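Local coordinates for pseudoazurin (Methylobacterium extorquens, PDB 1PMY), which binds one copper ion and probably shuttles electrons between redox partners in the periplasm as a small blue copper protein, at residues H81-M86 / Q106-T111; N41-K46 / G75-P80; D29-L34 / V66-E71; E71-F76 / L89-D94; K6-G11 / P35-H40. All coordinates share one frame; numbering follows the deposited sequence.

Contact 1: residues H81-M86 / Q106-T111; sequences HYMMGM and QHNKLT. With CU (copper (II) ion), chain B.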
# COMPACT_ATOMS: atom_id res chain seq x y z
N HIS A 81 -6.80 2.52 -10.54
CA HIS A 81 -6.37 3.91 -10.37
C HIS A 81 -4.89 4.12 -10.14
O HIS A 81 -4.48 5.10 -9.48
CB HIS A 81 -7.17 4.66 -9.20
CG HIS A 81 -8.63 4.45 -9.40
ND1 HIS A 81 -9.46 3.89 -8.43
CD2 HIS A 81 -9.40 4.78 -10.47
CE1 HIS A 81 -10.71 3.89 -8.95
NE2 HIS A 81 -10.71 4.43 -10.11
N TYR A 82 -4.03 3.20 -10.57
CA TYR A 82 -2.56 3.38 -10.37
C TYR A 82 -2.01 4.62 -11.07
O TYR A 82 -1.30 5.39 -10.41
CB TYR A 82 -1.91 2.03 -10.76
CG TYR A 82 -0.38 2.15 -10.78
CD1 TYR A 82 0.40 2.42 -9.68
CD2 TYR A 82 0.23 2.15 -12.05
CE1 TYR A 82 1.80 2.54 -9.78
CE2 TYR A 82 1.62 2.36 -12.17
CZ TYR A 82 2.41 2.44 -11.05
OH TYR A 82 3.74 2.74 -11.22
N MET A 83 -2.45 4.87 -12.29
CA MET A 83 -2.02 6.01 -13.11
C MET A 83 -2.44 7.33 -12.46
O MET A 83 -1.86 8.39 -12.63
CB MET A 83 -2.55 5.91 -14.56
CG MET A 83 -1.81 4.97 -15.43
SD MET A 83 -0.08 5.38 -15.59
CE MET A 83 0.03 7.00 -16.34
N MET A 84 -3.50 7.28 -11.64
CA MET A 84 -4.04 8.33 -10.83
C MET A 84 -3.40 8.43 -9.44
O MET A 84 -3.82 9.25 -8.67
CB MET A 84 -5.58 8.18 -10.69
CG MET A 84 -6.18 8.67 -12.03
SD MET A 84 -8.02 8.49 -11.83
CE MET A 84 -8.29 10.11 -10.95
N GLY A 85 -2.34 7.68 -9.16
CA GLY A 85 -1.61 7.77 -7.92
C GLY A 85 -2.25 7.08 -6.72
O GLY A 85 -1.83 7.43 -5.59
N MET A 86 -3.15 6.11 -6.95
CA MET A 86 -3.74 5.46 -5.71
C MET A 86 -2.83 4.34 -5.25
O MET A 86 -2.86 3.22 -5.82
CB MET A 86 -5.14 4.92 -6.08
CG MET A 86 -5.86 4.68 -4.73
SD MET A 86 -7.67 4.48 -5.07
CE MET A 86 -8.12 3.70 -3.49
N GLN A 106 10.26 2.72 -10.26
CA GLN A 106 9.88 4.01 -10.80
C GLN A 106 8.37 3.99 -11.09
O GLN A 106 7.81 2.91 -11.25
CB GLN A 106 10.72 4.48 -12.00
CG GLN A 106 12.23 4.25 -11.73
CD GLN A 106 13.13 4.41 -12.93
OE1 GLN A 106 12.84 4.73 -14.07
NE2 GLN A 106 14.43 4.14 -12.64
N HIS A 107 7.88 5.18 -11.14
CA HIS A 107 6.38 5.36 -11.37
C HIS A 107 6.20 6.66 -12.16
O HIS A 107 7.14 7.45 -12.28
CB HIS A 107 5.72 5.58 -9.95
CG HIS A 107 5.96 4.45 -8.99
ND1 HIS A 107 6.92 4.39 -7.99
CD2 HIS A 107 5.33 3.25 -9.00
CE1 HIS A 107 6.83 3.15 -7.41
NE2 HIS A 107 5.87 2.48 -8.04
N ASN A 108 4.92 6.90 -12.58
CA ASN A 108 4.61 8.21 -13.23
C ASN A 108 4.81 9.29 -12.16
O ASN A 108 4.78 8.99 -10.94
CB ASN A 108 3.14 8.26 -13.75
CG ASN A 108 2.20 7.92 -12.57
OD1 ASN A 108 1.79 8.88 -11.88
ND2 ASN A 108 1.95 6.64 -12.32
N LYS A 109 4.97 10.50 -12.63
CA LYS A 109 5.21 11.69 -11.87
C LYS A 109 4.30 11.86 -10.66
O LYS A 109 4.77 12.08 -9.52
CB LYS A 109 5.21 12.95 -12.74
CG LYS A 109 5.78 14.14 -11.96
CD LYS A 109 5.65 15.45 -12.68
CE LYS A 109 6.82 16.40 -12.56
NZ LYS A 109 7.54 16.31 -11.26
N LEU A 110 3.02 11.76 -10.91
CA LEU A 110 1.93 11.89 -9.94
C LEU A 110 2.00 10.89 -8.84
O LEU A 110 1.93 11.29 -7.63
CB LEU A 110 0.71 12.15 -10.75
CG LEU A 110 -0.65 11.67 -10.60
CD1 LEU A 110 -1.19 11.43 -9.20
CD2 LEU A 110 -1.56 12.70 -11.36
N THR A 111 2.25 9.62 -9.15
CA THR A 111 2.37 8.55 -8.15
C THR A 111 3.67 8.75 -7.37
O THR A 111 3.68 8.54 -6.15
CB THR A 111 2.35 7.10 -8.77
OG1 THR A 111 1.00 7.04 -9.45
CG2 THR A 111 2.45 5.95 -7.82
CU CU B . -8.99 2.93 -6.77

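Contact 2: residues N41-K46 / G75-P80; sequences NVETIK and GFKCAP. With CU (copper (II) ion), chain B.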
# COMPACT_ATOMS: atom_id res chain seq x y z
N ASN A 41 -9.45 -1.48 -5.60
CA ASN A 41 -8.91 -2.80 -5.13
C ASN A 41 -7.53 -2.48 -4.51
O ASN A 41 -7.08 -1.34 -4.51
CB ASN A 41 -8.92 -3.94 -6.07
CG ASN A 41 -7.81 -3.89 -7.14
OD1 ASN A 41 -7.26 -2.76 -7.28
ND2 ASN A 41 -7.47 -5.10 -7.55
N VAL A 42 -6.86 -3.59 -4.22
CA VAL A 42 -5.49 -3.57 -3.69
C VAL A 42 -4.69 -4.67 -4.44
O VAL A 42 -5.13 -5.83 -4.63
CB VAL A 42 -5.53 -3.92 -2.15
CG1 VAL A 42 -4.09 -3.69 -1.63
CG2 VAL A 42 -6.39 -2.85 -1.42
N GLU A 43 -3.53 -4.23 -4.89
CA GLU A 43 -2.66 -5.21 -5.62
C GLU A 43 -1.23 -4.86 -5.33
O GLU A 43 -0.82 -3.65 -5.26
CB GLU A 43 -2.92 -5.23 -7.13
CG GLU A 43 -2.04 -6.17 -7.94
CD GLU A 43 -2.39 -6.35 -9.39
OE1 GLU A 43 -3.39 -5.77 -9.78
OE2 GLU A 43 -1.73 -7.10 -10.12
N THR A 44 -0.46 -5.92 -5.18
CA THR A 44 1.01 -5.71 -4.94
C THR A 44 1.60 -4.89 -6.15
O THR A 44 1.16 -5.14 -7.31
CB THR A 44 1.67 -7.15 -5.03
OG1 THR A 44 1.11 -7.91 -3.93
CG2 THR A 44 3.22 -7.17 -5.03
N ILE A 45 2.55 -4.04 -5.86
CA ILE A 45 3.32 -3.43 -6.96
C ILE A 45 4.64 -4.29 -7.01
O ILE A 45 5.39 -4.41 -6.02
CB ILE A 45 3.72 -1.98 -6.64
CG1 ILE A 45 2.43 -1.15 -6.90
CG2 ILE A 45 4.80 -1.49 -7.77
CD1 ILE A 45 2.46 0.16 -6.07
N LYS A 46 4.81 -5.04 -8.09
CA LYS A 46 6.02 -5.93 -8.19
C LYS A 46 7.27 -5.13 -7.96
O LYS A 46 7.46 -3.99 -8.44
CB LYS A 46 5.96 -6.51 -9.63
CG LYS A 46 7.02 -7.56 -9.69
CD LYS A 46 7.02 -8.62 -10.74
CE LYS A 46 8.39 -9.12 -11.18
NZ LYS A 46 9.10 -8.00 -11.92
N GLY A 75 4.64 -2.11 -1.21
CA GLY A 75 3.92 -1.00 -1.89
C GLY A 75 2.68 -1.71 -2.55
O GLY A 75 2.89 -2.87 -3.01
N PHE A 76 1.59 -0.98 -2.39
CA PHE A 76 0.35 -1.54 -2.99
C PHE A 76 -0.26 -0.41 -3.85
O PHE A 76 -0.13 0.73 -3.48
CB PHE A 76 -0.68 -1.89 -1.89
CG PHE A 76 -0.30 -3.05 -1.01
CD1 PHE A 76 -0.35 -4.31 -1.58
CD2 PHE A 76 0.24 -2.85 0.27
CE1 PHE A 76 0.06 -5.42 -0.83
CE2 PHE A 76 0.59 -3.95 1.07
CZ PHE A 76 0.50 -5.20 0.47
N LYS A 77 -0.91 -0.86 -4.89
CA LYS A 77 -1.65 0.04 -5.79
C LYS A 77 -3.13 -0.44 -5.76
O LYS A 77 -3.51 -1.53 -5.38
CB LYS A 77 -1.10 -0.16 -7.24
CG LYS A 77 -1.30 -1.47 -7.94
CD LYS A 77 -0.78 -1.36 -9.41
CE LYS A 77 -0.85 -2.75 -10.03
NZ LYS A 77 -0.40 -2.54 -11.48
N CYS A 78 -3.93 0.52 -6.25
CA CYS A 78 -5.32 0.26 -6.64
C CYS A 78 -5.17 0.01 -8.17
O CYS A 78 -4.68 0.97 -8.84
CB CYS A 78 -6.25 1.41 -6.28
SG CYS A 78 -7.76 1.23 -7.23
N ALA A 79 -5.39 -1.20 -8.66
CA ALA A 79 -5.19 -1.43 -10.11
C ALA A 79 -5.79 -0.49 -11.05
O ALA A 79 -5.02 0.16 -11.84
CB ALA A 79 -5.08 -2.86 -10.51
N PRO A 80 -7.11 -0.25 -11.04
CA PRO A 80 -7.76 0.67 -11.97
C PRO A 80 -7.28 2.13 -11.75
O PRO A 80 -7.30 2.83 -12.80
CB PRO A 80 -9.23 0.61 -11.58
CG PRO A 80 -9.33 -0.14 -10.32
CD PRO A 80 -8.06 -1.03 -10.15
CU CU B . -8.99 2.93 -6.77
O HOH W 1 -1.81 -4.62 -12.44

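Contact 3: residues D29-L34 / V66-E71; sequences DSIKFL and VKFDKE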
# COMPACT_ATOMS: atom_id res chain seq x y z
N ASP A 29 0.17 -8.73 12.19
CA ASP A 29 -0.90 -7.77 12.00
C ASP A 29 -1.60 -8.02 10.64
O ASP A 29 -0.98 -8.53 9.67
CB ASP A 29 -0.66 -6.34 12.24
CG ASP A 29 -0.17 -5.92 13.61
OD1 ASP A 29 -0.55 -6.63 14.62
OD2 ASP A 29 0.50 -4.94 13.78
N SER A 30 -2.80 -7.56 10.53
CA SER A 30 -3.55 -7.58 9.28
C SER A 30 -4.07 -6.16 9.00
O SER A 30 -4.21 -5.23 9.86
CB SER A 30 -4.58 -8.69 9.26
OG SER A 30 -5.59 -8.35 10.21
N ILE A 31 -4.39 -5.93 7.71
CA ILE A 31 -5.11 -4.69 7.34
C ILE A 31 -6.46 -5.17 6.78
O ILE A 31 -6.46 -6.10 6.01
CB ILE A 31 -4.35 -3.84 6.24
CG1 ILE A 31 -3.06 -3.24 6.84
CG2 ILE A 31 -5.24 -2.73 5.62
CD1 ILE A 31 -2.05 -2.62 5.76
N LYS A 32 -7.49 -4.44 7.16
CA LYS A 32 -8.79 -4.66 6.46
C LYS A 32 -8.96 -3.40 5.58
O LYS A 32 -9.06 -2.21 6.05
CB LYS A 32 -9.91 -4.74 7.50
CG LYS A 32 -11.27 -5.09 6.87
CD LYS A 32 -12.34 -5.17 8.02
CE LYS A 32 -12.56 -6.63 8.43
NZ LYS A 32 -13.44 -7.34 7.43
N PHE A 33 -9.04 -3.59 4.29
CA PHE A 33 -9.22 -2.49 3.31
C PHE A 33 -10.77 -2.40 3.11
O PHE A 33 -11.32 -3.45 2.84
CB PHE A 33 -8.60 -2.90 1.93
CG PHE A 33 -7.08 -2.84 2.03
CD1 PHE A 33 -6.43 -1.68 1.83
CD2 PHE A 33 -6.40 -4.07 2.35
CE1 PHE A 33 -5.05 -1.61 1.94
CE2 PHE A 33 -5.01 -4.05 2.34
CZ PHE A 33 -4.34 -2.82 2.19
N LEU A 34 -11.28 -1.20 3.37
CA LEU A 34 -12.74 -1.00 3.31
C LEU A 34 -13.17 -0.30 2.04
O LEU A 34 -12.67 0.79 1.80
CB LEU A 34 -13.07 -0.15 4.58
CG LEU A 34 -12.86 -0.92 5.91
CD1 LEU A 34 -12.99 0.09 7.04
CD2 LEU A 34 -13.78 -2.09 6.01
N VAL A 66 -5.66 -8.55 4.46
CA VAL A 66 -4.32 -9.05 4.13
C VAL A 66 -3.55 -9.21 5.45
O VAL A 66 -3.38 -8.23 6.20
CB VAL A 66 -3.57 -8.07 3.17
CG1 VAL A 66 -2.15 -8.62 2.79
CG2 VAL A 66 -4.43 -7.88 1.91
N LYS A 67 -3.11 -10.44 5.70
CA LYS A 67 -2.32 -10.71 6.91
C LYS A 67 -0.83 -10.58 6.49
O LYS A 67 -0.47 -10.94 5.29
CB LYS A 67 -2.69 -12.01 7.58
CG LYS A 67 -2.13 -12.19 8.99
CD LYS A 67 -2.64 -13.49 9.56
CE LYS A 67 -2.39 -13.91 10.97
NZ LYS A 67 -2.79 -12.83 11.89
N PHE A 68 -0.03 -10.05 7.38
CA PHE A 68 1.37 -9.79 7.11
C PHE A 68 2.27 -10.59 8.05
O PHE A 68 2.22 -10.36 9.28
CB PHE A 68 1.72 -8.32 7.22
CG PHE A 68 1.07 -7.46 6.21
CD1 PHE A 68 -0.22 -6.95 6.35
CD2 PHE A 68 1.82 -7.09 5.08
CE1 PHE A 68 -0.78 -6.13 5.37
CE2 PHE A 68 1.28 -6.29 4.08
CZ PHE A 68 -0.01 -5.80 4.21
N ASP A 69 3.13 -11.43 7.48
CA ASP A 69 4.07 -12.13 8.34
C ASP A 69 5.51 -11.76 8.11
O ASP A 69 6.26 -11.68 9.11
CB ASP A 69 3.77 -13.64 8.38
CG ASP A 69 4.21 -14.13 6.99
OD1 ASP A 69 3.55 -13.69 6.02
OD2 ASP A 69 5.28 -14.83 6.94
N LYS A 70 5.92 -11.52 6.88
CA LYS A 70 7.32 -11.21 6.58
C LYS A 70 7.57 -9.77 6.92
O LYS A 70 6.74 -8.91 6.47
CB LYS A 70 7.65 -11.42 5.11
CG LYS A 70 7.23 -12.76 4.50
CD LYS A 70 8.27 -13.82 4.77
CE LYS A 70 7.63 -15.19 4.32
NZ LYS A 70 8.73 -16.19 4.45
N GLU A 71 8.60 -9.41 7.60
CA GLU A 71 8.90 -7.97 7.87
C GLU A 71 9.48 -7.28 6.62
O GLU A 71 10.07 -7.96 5.74
CB GLU A 71 9.95 -7.89 8.98
CG GLU A 71 9.40 -8.45 10.33
CD GLU A 71 10.37 -8.04 11.42
OE1 GLU A 71 11.24 -7.20 11.32
OE2 GLU A 71 10.19 -8.62 12.46

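Contact 4: residues E71-F76 / L89-D94; sequences EGVYGF and LVVVGD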
# COMPACT_ATOMS: atom_id res chain seq x y z
N GLU A 71 8.60 -9.41 7.60
CA GLU A 71 8.90 -7.97 7.87
C GLU A 71 9.48 -7.28 6.62
O GLU A 71 10.07 -7.96 5.74
CB GLU A 71 9.95 -7.89 8.98
CG GLU A 71 9.40 -8.45 10.33
CD GLU A 71 10.37 -8.04 11.42
OE1 GLU A 71 11.24 -7.20 11.32
OE2 GLU A 71 10.19 -8.62 12.46
N GLY A 72 9.33 -5.98 6.55
CA GLY A 72 9.85 -5.23 5.38
C GLY A 72 8.82 -4.23 4.89
O GLY A 72 7.84 -3.92 5.56
N VAL A 73 9.12 -3.66 3.73
CA VAL A 73 8.43 -2.60 3.06
C VAL A 73 7.61 -3.13 1.86
O VAL A 73 8.14 -3.95 1.07
CB VAL A 73 9.52 -1.60 2.49
CG1 VAL A 73 8.88 -0.37 1.87
CG2 VAL A 73 10.36 -1.12 3.73
N TYR A 74 6.33 -2.78 1.87
CA TYR A 74 5.39 -3.28 0.83
C TYR A 74 4.78 -2.06 0.11
O TYR A 74 4.39 -1.11 0.84
CB TYR A 74 4.24 -3.96 1.56
CG TYR A 74 4.59 -5.27 2.22
CD1 TYR A 74 5.29 -5.28 3.45
CD2 TYR A 74 4.25 -6.47 1.61
CE1 TYR A 74 5.53 -6.55 4.05
CE2 TYR A 74 4.54 -7.70 2.20
CZ TYR A 74 5.20 -7.72 3.45
OH TYR A 74 5.41 -8.94 4.06
N GLY A 75 4.64 -2.11 -1.21
CA GLY A 75 3.92 -1.00 -1.89
C GLY A 75 2.68 -1.71 -2.55
O GLY A 75 2.89 -2.87 -3.01
N PHE A 76 1.59 -0.98 -2.39
CA PHE A 76 0.35 -1.54 -2.99
C PHE A 76 -0.26 -0.41 -3.85
O PHE A 76 -0.13 0.73 -3.48
CB PHE A 76 -0.68 -1.89 -1.89
CG PHE A 76 -0.30 -3.05 -1.01
CD1 PHE A 76 -0.35 -4.31 -1.58
CD2 PHE A 76 0.24 -2.85 0.27
CE1 PHE A 76 0.06 -5.42 -0.83
CE2 PHE A 76 0.59 -3.95 1.07
CZ PHE A 76 0.50 -5.20 0.47
N LEU A 89 1.74 2.50 1.28
CA LEU A 89 3.01 1.87 1.74
C LEU A 89 2.78 1.26 3.13
O LEU A 89 2.21 1.97 4.01
CB LEU A 89 4.05 2.98 1.66
CG LEU A 89 5.47 2.62 1.94
CD1 LEU A 89 6.00 1.82 0.73
CD2 LEU A 89 6.26 3.97 1.99
N VAL A 90 3.18 0.03 3.25
CA VAL A 90 3.06 -0.80 4.46
C VAL A 90 4.44 -1.16 4.99
O VAL A 90 5.21 -1.77 4.23
CB VAL A 90 2.15 -2.05 4.26
CG1 VAL A 90 2.03 -2.88 5.52
CG2 VAL A 90 0.81 -1.58 3.70
N VAL A 91 4.68 -0.84 6.25
CA VAL A 91 5.98 -1.19 6.89
C VAL A 91 5.65 -2.15 8.01
O VAL A 91 4.80 -1.94 8.85
CB VAL A 91 6.89 -0.05 7.24
CG1 VAL A 91 7.02 0.89 5.95
CG2 VAL A 91 6.32 0.97 8.21
N VAL A 92 6.32 -3.31 7.92
CA VAL A 92 6.08 -4.40 8.86
C VAL A 92 7.34 -4.61 9.70
O VAL A 92 8.35 -5.03 9.08
CB VAL A 92 5.66 -5.70 8.12
CG1 VAL A 92 5.38 -6.87 9.10
CG2 VAL A 92 4.42 -5.46 7.28
N GLY A 93 7.21 -4.58 11.00
CA GLY A 93 8.42 -4.91 11.84
C GLY A 93 9.52 -3.90 11.56
O GLY A 93 9.26 -2.79 11.16
N ASP A 94 10.74 -4.36 11.85
CA ASP A 94 11.94 -3.52 11.82
C ASP A 94 12.90 -3.81 10.66
O ASP A 94 13.69 -2.86 10.39
CB ASP A 94 12.75 -3.68 13.16
CG ASP A 94 11.95 -3.22 14.38
OD1 ASP A 94 10.87 -2.65 14.20
OD2 ASP A 94 12.48 -3.50 15.47

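Contact 5: residues K6-G11 / P35-H40; sequences KMLNSG and PTDKGH. With CU (copper (II) ion), chain B.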
# COMPACT_ATOMS: atom_id res chain seq x y z
N LYS A 6 -9.32 2.70 4.38
CA LYS A 6 -10.42 3.06 3.51
C LYS A 6 -9.93 3.30 2.05
O LYS A 6 -8.91 3.96 1.86
CB LYS A 6 -11.14 4.33 3.89
CG LYS A 6 -11.44 4.73 5.28
CD LYS A 6 -11.86 3.83 6.37
CE LYS A 6 -10.86 2.85 6.95
NZ LYS A 6 -9.74 3.63 7.66
N MET A 7 -10.72 2.83 1.11
CA MET A 7 -10.48 3.05 -0.35
C MET A 7 -11.44 4.18 -0.78
O MET A 7 -12.68 3.97 -0.79
CB MET A 7 -10.73 1.70 -1.05
CG MET A 7 -9.66 0.76 -0.47
SD MET A 7 -9.71 -0.83 -1.40
CE MET A 7 -11.37 -1.30 -0.93
N LEU A 8 -10.87 5.32 -1.05
CA LEU A 8 -11.66 6.54 -1.33
C LEU A 8 -11.42 7.21 -2.69
O LEU A 8 -10.36 7.26 -3.21
CB LEU A 8 -11.31 7.61 -0.27
CG LEU A 8 -11.54 7.29 1.18
CD1 LEU A 8 -10.67 8.14 2.10
CD2 LEU A 8 -12.97 7.27 1.57
N ASN A 9 -12.56 7.70 -3.17
CA ASN A 9 -12.55 8.55 -4.39
C ASN A 9 -11.88 9.90 -4.05
O ASN A 9 -11.16 10.48 -4.93
CB ASN A 9 -13.96 8.77 -4.91
CG ASN A 9 -14.60 7.57 -5.50
OD1 ASN A 9 -13.95 6.49 -5.73
ND2 ASN A 9 -15.86 7.71 -5.90
N SER A 10 -12.18 10.44 -2.89
CA SER A 10 -11.66 11.75 -2.43
C SER A 10 -11.30 11.68 -0.97
O SER A 10 -12.09 11.21 -0.13
CB SER A 10 -12.65 12.85 -2.82
OG SER A 10 -12.03 14.14 -2.73
N GLY A 11 -10.09 12.06 -0.60
CA GLY A 11 -9.61 12.00 0.80
C GLY A 11 -8.32 12.78 0.95
O GLY A 11 -8.05 13.63 0.07
N PRO A 35 -14.15 -0.90 1.36
CA PRO A 35 -14.68 -0.30 0.14
C PRO A 35 -15.60 0.87 0.46
O PRO A 35 -16.77 0.84 0.03
CB PRO A 35 -15.36 -1.51 -0.55
CG PRO A 35 -15.94 -2.28 0.64
CD PRO A 35 -14.80 -2.20 1.70
N THR A 36 -15.14 1.91 1.07
CA THR A 36 -15.85 3.14 1.42
C THR A 36 -16.56 3.62 0.18
O THR A 36 -17.76 3.98 0.12
CB THR A 36 -15.02 4.25 2.12
OG1 THR A 36 -14.20 3.66 3.16
CG2 THR A 36 -15.89 5.41 2.72
N ASP A 37 -15.74 3.71 -0.87
CA ASP A 37 -16.25 4.03 -2.22
C ASP A 37 -16.00 2.74 -3.01
O ASP A 37 -15.07 1.97 -2.73
CB ASP A 37 -15.55 5.22 -2.83
CG ASP A 37 -15.90 6.56 -2.17
OD1 ASP A 37 -17.08 6.82 -2.02
OD2 ASP A 37 -15.04 7.37 -1.92
N LYS A 38 -16.87 2.49 -3.94
CA LYS A 38 -16.78 1.32 -4.82
C LYS A 38 -15.70 1.59 -5.90
O LYS A 38 -15.35 2.74 -6.19
CB LYS A 38 -18.18 1.28 -5.52
CG LYS A 38 -18.26 1.04 -6.96
CD LYS A 38 -19.33 1.61 -7.81
CE LYS A 38 -19.47 3.14 -7.68
NZ LYS A 38 -18.70 3.83 -8.77
N GLY A 39 -15.36 0.47 -6.56
CA GLY A 39 -14.46 0.58 -7.73
C GLY A 39 -12.96 0.60 -7.36
O GLY A 39 -12.22 1.01 -8.25
N HIS A 40 -12.61 0.25 -6.18
CA HIS A 40 -11.18 0.20 -5.77
C HIS A 40 -10.76 -1.21 -5.46
O HIS A 40 -11.62 -2.03 -5.08
CB HIS A 40 -10.90 1.20 -4.67
CG HIS A 40 -11.26 2.60 -4.94
ND1 HIS A 40 -10.69 3.53 -5.77
CD2 HIS A 40 -12.34 3.27 -4.38
CE1 HIS A 40 -11.32 4.67 -5.72
NE2 HIS A 40 -12.30 4.54 -4.87
CU CU B . -8.99 2.93 -6.77
O HOH W 2 -14.02 4.76 -7.71
O HOH W 3 -17.07 5.14 -6.96
O HOH W 4 -14.86 9.84 -1.32

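Contact 1: residues H81-M86 / Q106-T111
Thr111 sits against the turn from Tyr82 to Gly85, and the packing is tightest there: OG1 of Thr111 lies 3.1 Å from Gly85 CA and 3.0 Å from Tyr82 O, at most a weak hydrogen bond. Glycine suits this corner of the type I turn because its phi is positive, and a side chain here would run into Leu110 CD1. Asn108 holds the threonine from behind. As N-cap of the helix it takes Thr111 N onto OD1 (2.9 Å), the donor standing above the carbonyl plane, while its ND2 gives a hydrogen bond to Thr111 OG1 at 3.0 Å. A chi1 of 54° turns the amide back over the first helical turn, which lets both the oxygen and the nitrogen of one amide serve Thr111.

The solvent side is made by the exposed Met83, Met84 and Leu110. Met83, bent along its chain, brings SD to 4.0 Å from Asn108 ND2, and Leu110 CD1 meets the backbone at Met84 O (3.5 Å). The turn backed by helix 109-120 lies between His81 and Met86, two ligands of copper, and belongs to the ligand loop of a cupredoxin type 1 site.

Contact 2: residues N41-K46 / G75-P80
Glu43 and Lys77 form an antiparallel hydrogen-bonded pair where the short strand 43-44 closes one edge of the cupredoxin sheet against strand 72-77. Their extended side chains run side by side in the same direction, yet the charged ends, Glu43 OE1 and Lys77 NZ, stay 4.7 Å apart; a water accepts from NZ at 2.7 Å and donates weakly to OE1, while Glu43 OE2 bonds to Tyr55 OH. The long lysine serves twice: its chi1 of 66° lays CG 3.9 Å from Ile45 CG1, and the ammonium end makes a cation-pi contact with Tyr82. Phe76 is crossed at a slant by Val42, with CG1 3.8 Å from Phe76 CD1.

Beyond the strands Asn41 clasps the copper loop. Its OD1 accepts from Ala79 N (2.8 Å) in the carbonyl plane, and ND2 reaches Thr58 O. Its backbone N points almost straight, at 167°, to Cys78 SG, 3.6 Å away, the same sulfur that binds copper at 2.1 Å.

Contact 3: residues D29-L34 / V66-E71
Ile31 and Val66 satisfy each other's backbones in both directions: Ile31 N donates to Val66 O at 2.9 Å and Val66 N to Ile31 O at 3.0 Å. Two residues along, Phe68 N closes the pairing on Asp29 O (2.9 Å), and between these bonds Ser30 and Lys67 face each other as a non-hydrogen-bonded pair, where the CA atoms lie 4.1 Å apart; a small serine suits so close a pair. The other edge of strand 30-34 is taken up by strand 2-8, with Ser30 bonded to Asp1 and Val3. The charged ends also have partners: Asp29 OD1 receives the N of Asp1 and OD2 that of Lys26, Lys67 NZ donates to Gly28 O, and Lys32 forms a salt bridge with Glu63.

The face bearing Ile31 and Val66 is apolar. Ile31 touches two rings with different branches: CG2 stands over the centre of the Phe33 ring, while CG1, beside the backbone N (chi1 -69°), carries CD1 to Phe68 CE1 at 3.8 Å. Val66 CG2 meets the edge of Phe33 at CE2 (3.9 Å). The Phe68 ring meets Tyr74 edge-to-face. Cutting Phe68 back to an alanine would probably open a gap beside Ile31 CD1 and leave the Tyr74 ring without its aromatic mate. This is an edge of the cupredoxin beta-sandwich, strand 64-67 being the outermost strand beside 30-34, with Ile31 and Phe68 turned into the core.

Contact 4: residues E71-F76 / L89-D94
Glu71 OE1 is gripped by two backbone amides, Asp94 N at 2.9 Å and Lys95 N; the first comes from above the carboxylate plane, 58° out of it. With CG beside its own backbone N (chi1 -65°), the extended glutamate crosses the end of the hairpin, its CD 3.7 Å from Gly93 CA. A side chain at Gly93 would collide with that carboxylate, and the backbone angles of Gly72 likewise suit only glycine. Replacing Glu71 by an alanine would probably leave the amides of Asp94 and Lys95 without this acceptor and the chain after strand 87-92 freer to shift.

Between the strands, Gly72 and Tyr74 make paired backbone bonds with Val92 and Val90. Flat rings lie beside compact valines: Tyr74 CE1 touches Val92 CG2 at 3.6 Å, and Val90 CG2 meets the edge of Phe76 at CE2 (3.5 Å). Tyr74 OH is bonded to Lys70 O. On the other face Val73 CG1 packs on Leu89 CD1 (3.8 Å); Val73 also packs on helices 99-103 and 109-120 and Leu89 on the latter, while strands 43-44 and 17-25 flank the hairpin.

Contact 5: residues K6-G11 / P35-H40
The His40 ring meets Asn9 and Asp37 at its edge: Asp37 CB lies there in the ring plane, and NE2 gives a weak hydrogen bond to Asn9 OD1 at 2.7 Å, bent to 130°. His40 CG lies anti to its carbonyl carbon (chi1 -55°), which brings the ring to this oxygen. The same amide stacks on the carboxylate of Asp37, with the planes only 21° from each other, while the backbone N of Asn9 donates to Asp37 OD2 at 2.8 Å, almost straight, on the anti side of the carboxylate and somewhat out of its plane. Asparagine suits the place through its amide: OD1 accepts from His40 NE2 and a water that also donates to Lys38 O, ND2 donates to another water bound to Lys38 NZ, and the flat group stacks on Asp37.

Asp37 N in turn bonds to Met7 O, fastening the loop to strand 2-8. Met7 and His40 slide past each other in opposite directions, Met7 CB lying 3.7 Å from His40 CB. Met7 CE bends to Pro35 CA (3.6 Å). Farther out Leu8 CD2 touches Thr36 CG2 at 3.6 Å. His40 ND1 binds copper at 2.1 Å, and Asn9, itself held by Asp37, probably helps to set the ring as a second-shell residue of this cupredoxin copper site.

In the fold
Contact 4 is the most buried, a hairpin whose chemistry is regular backbone pairing with valines and rings; contact 5 lies at the surface, where carboxylate, amide and waters do the work. Contacts 2 and 4 share Gly75 and Phe76 on strand 72-77, using its two edges, and contact 3 faces them across the sandwich: Phe68 touches Phe76, and Val42 touches Phe33. Contacts 1, 2 and 5 converge on copper, supplying His81 with Met86, Cys78 and His40 from two loops, and Met86 O probably bonds to Cys78 N between contacts 1 and 2. Contacts 3 and 4 bind no metal and lie in the body of the sandwich.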